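PDB 6FRL: tryptophan halogenase superfamily from Brevundimonas sp. BAL3, which acts as a flavin-dependent halogenase that prefers bromination over chlorination. Local coordinates for residues T26-V31 and Q174-Y179. Residues are numbered along the deposited sequence; the frame is centred on the assembly and turned at random.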
loop_
_atom_site.group_PDB
_atom_site.type_symbol
_atom_site.label_atom_id
_atom_site.label_comp_id
_atom_site.label_asym_id
_atom_site.label_seq_id
_atom_site.Cartn_x
_atom_site.Cartn_y
_atom_site.Cartn_z
ATOM N N THR B 26 12.515 -3.669 -22.424
ATOM C CA THR B 26 13.456 -4.314 -21.504
ATOM C C THR B 26 14.943 -3.879 -21.757
ATOM O O THR B 26 15.651 -3.462 -20.836
ATOM C CB THR B 26 13.303 -5.848 -21.574
ATOM O OG1 THR B 26 11.945 -6.213 -21.273
ATOM C CG2 THR B 26 14.216 -6.521 -20.579
ATOM N N ALA B 27 15.384 -3.944 -23.012
ATOM C CA ALA B 27 16.740 -3.555 -23.394
ATOM C C ALA B 27 17.040 -2.117 -23.019
ATOM O O ALA B 27 18.097 -1.833 -22.415
ATOM C CB ALA B 27 16.968 -3.754 -24.898
ATOM N N ALA B 28 16.126 -1.215 -23.365
ATOM C CA ALA B 28 16.360 0.215 -23.075
ATOM C C ALA B 28 16.441 0.496 -21.569
ATOM O O ALA B 28 17.345 1.234 -21.105
ATOM C CB ALA B 28 15.292 1.076 -23.715
ATOM N N ALA B 29 15.520 -0.117 -20.811
ATOM C CA ALA B 29 15.452 0.051 -19.348
ATOM C C ALA B 29 16.714 -0.488 -18.673
ATOM O O ALA B 29 17.285 0.197 -17.839
ATOM C CB ALA B 29 14.218 -0.638 -18.779
ATOM N N LEU B 30 17.162 -1.691 -19.071
ATOM C CA LEU B 30 18.386 -2.275 -18.516
ATOM C C LEU B 30 19.669 -1.532 -18.972
ATOM O O LEU B 30 20.621 -1.391 -18.184
ATOM C CB LEU B 30 18.465 -3.777 -18.837
ATOM C CG LEU B 30 17.355 -4.646 -18.247
ATOM C CD1 LEU B 30 17.565 -6.117 -18.579
ATOM C CD2 LEU B 30 17.248 -4.440 -16.730
ATOM N N VAL B 31 19.693 -1.046 -20.215
ATOM C CA VAL B 31 20.806 -0.200 -20.679
ATOM C C VAL B 31 20.974 1.026 -19.776
ATOM O O VAL B 31 22.064 1.264 -19.274
ATOM C CB VAL B 31 20.669 0.156 -22.196
ATOM C CG1 VAL B 31 21.437 1.408 -22.590
ATOM C CG2 VAL B 31 21.152 -1.018 -23.057
ATOM N N GLN B 174 10.902 0.769 -32.347
ATOM C CA GLN B 174 12.043 1.326 -33.099
ATOM C C GLN B 174 12.780 2.454 -32.340
ATOM O O GLN B 174 14.006 2.437 -32.267
ATOM C CB GLN B 174 11.627 1.775 -34.510
ATOM C CG GLN B 174 11.300 0.608 -35.453
ATOM C CD GLN B 174 11.094 1.046 -36.929
ATOM O OE1 GLN B 174 11.580 2.112 -37.399
ATOM N NE2 GLN B 174 10.367 0.213 -37.666
ATOM N N HIS B 175 12.048 3.374 -31.741
ATOM C CA HIS B 175 12.663 4.449 -30.953
ATOM C C HIS B 175 13.513 3.906 -29.762
ATOM O O HIS B 175 14.656 4.318 -29.528
ATOM C CB HIS B 175 11.536 5.383 -30.482
ATOM C CG HIS B 175 11.989 6.701 -29.941
ATOM N ND1 HIS B 175 12.250 7.785 -30.751
ATOM C CD2 HIS B 175 12.141 7.137 -28.667
ATOM C CE1 HIS B 175 12.563 8.827 -30.002
ATOM N NE2 HIS B 175 12.511 8.458 -28.732
ATOM N N LEU B 176 12.984 2.925 -29.051
ATOM C CA LEU B 176 13.709 2.334 -27.922
ATOM C C LEU B 176 14.907 1.512 -28.359
ATOM O O LEU B 176 15.934 1.523 -27.659
ATOM C CB LEU B 176 12.778 1.504 -27.044
ATOM C CG LEU B 176 11.608 2.326 -26.462
ATOM C CD1 LEU B 176 10.565 1.397 -25.798
ATOM C CD2 LEU B 176 12.098 3.398 -25.515
ATOM N N ARG B 177 14.786 0.816 -29.490
ATOM C CA ARG B 177 15.929 0.106 -30.122
ATOM C C ARG B 177 17.120 1.023 -30.404
ATOM O O ARG B 177 18.258 0.691 -30.079
ATOM C CB ARG B 177 15.521 -0.577 -31.421
ATOM C CG ARG B 177 16.703 -1.089 -32.228
ATOM C CD ARG B 177 16.305 -1.846 -33.479
ATOM N NE ARG B 177 17.487 -2.022 -34.335
ATOM C CZ ARG B 177 17.471 -2.504 -35.588
ATOM N NH1 ARG B 177 16.334 -2.855 -36.176
ATOM N NH2 ARG B 177 18.612 -2.646 -36.252
ATOM N N ALA B 178 16.863 2.165 -31.021
ATOM C CA ALA B 178 17.921 3.136 -31.289
ATOM C C ALA B 178 18.506 3.659 -29.971
ATOM O O ALA B 178 19.729 3.816 -29.870
ATOM C CB ALA B 178 17.408 4.270 -32.155
ATOM N N TYR B 179 17.660 3.881 -28.958
ATOM C CA TYR B 179 18.139 4.243 -27.611
ATOM C C TYR B 179 19.016 3.169 -26.987
ATOM O O TYR B 179 20.036 3.482 -26.378
ATOM C CB TYR B 179 16.956 4.532 -26.663
ATOM C CG TYR B 179 17.320 4.931 -25.247
ATOM C CD1 TYR B 179 17.576 3.974 -24.265
ATOM C CD2 TYR B 179 17.368 6.271 -24.890
ATOM C CE1 TYR B 179 17.902 4.344 -22.961
ATOM C CE2 TYR B 179 17.700 6.664 -23.594
ATOM C CZ TYR B 179 17.957 5.694 -22.623
ATOM O OH TYR B 179 18.250 6.077 -21.340
#
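The ring of Tyr179 meets Ala28 along one edge. The carbonyl oxygen of Ala28 lies near the ring plane, 3.7 Å from CE1 of Tyr179. The methyl of Ala28 comes to the same edge but stands clear of the plane; CB of Ala28 is 3.7 Å from CD1 of Tyr179. Neither ring face is stacked on a group of 26-31. CG of Tyr179 is anti to the backbone N (chi1 -179°), which carries the ring out from its own helix and alongside the Ala28 turn. The hydroxyl reaches further and donates a hydrogen bond to the backbone carbonyl of Leu69, so the far end of the ring is tied to a loop. The second anchor is Leu176. Its CB faces the Ala28 methyl, at 4.2 Å from CB of Ala28. The backbone oxygen of Leu176 is also close, 4.0 Å from the same methyl carbon. The Ala28 methyl thus rests in the angle between Leu176 and Tyr179, and its small size lets the CA atoms of Ala28 and Leu176 come within 5.9 Å. Helix 20-33 follows strand 13-17; Gly18, Gly20 and Gly23 run from the turn into its start, consistent with the Rossmann-type dinucleotide-binding motif of flavoproteins. Helix 169-182 leads into strand 186-189, which borders strand 40-45 in the same sheet. Ala27 and Leu30 pack on strand 40-45, while Ala29 touches helix 354-367. The side-chain pairs are apolar, and the contact buries 170 Å² in all. Leu176 also touches Met25, one turn earlier on helix 20-33, and Tyr179 touches Gln32, one turn later.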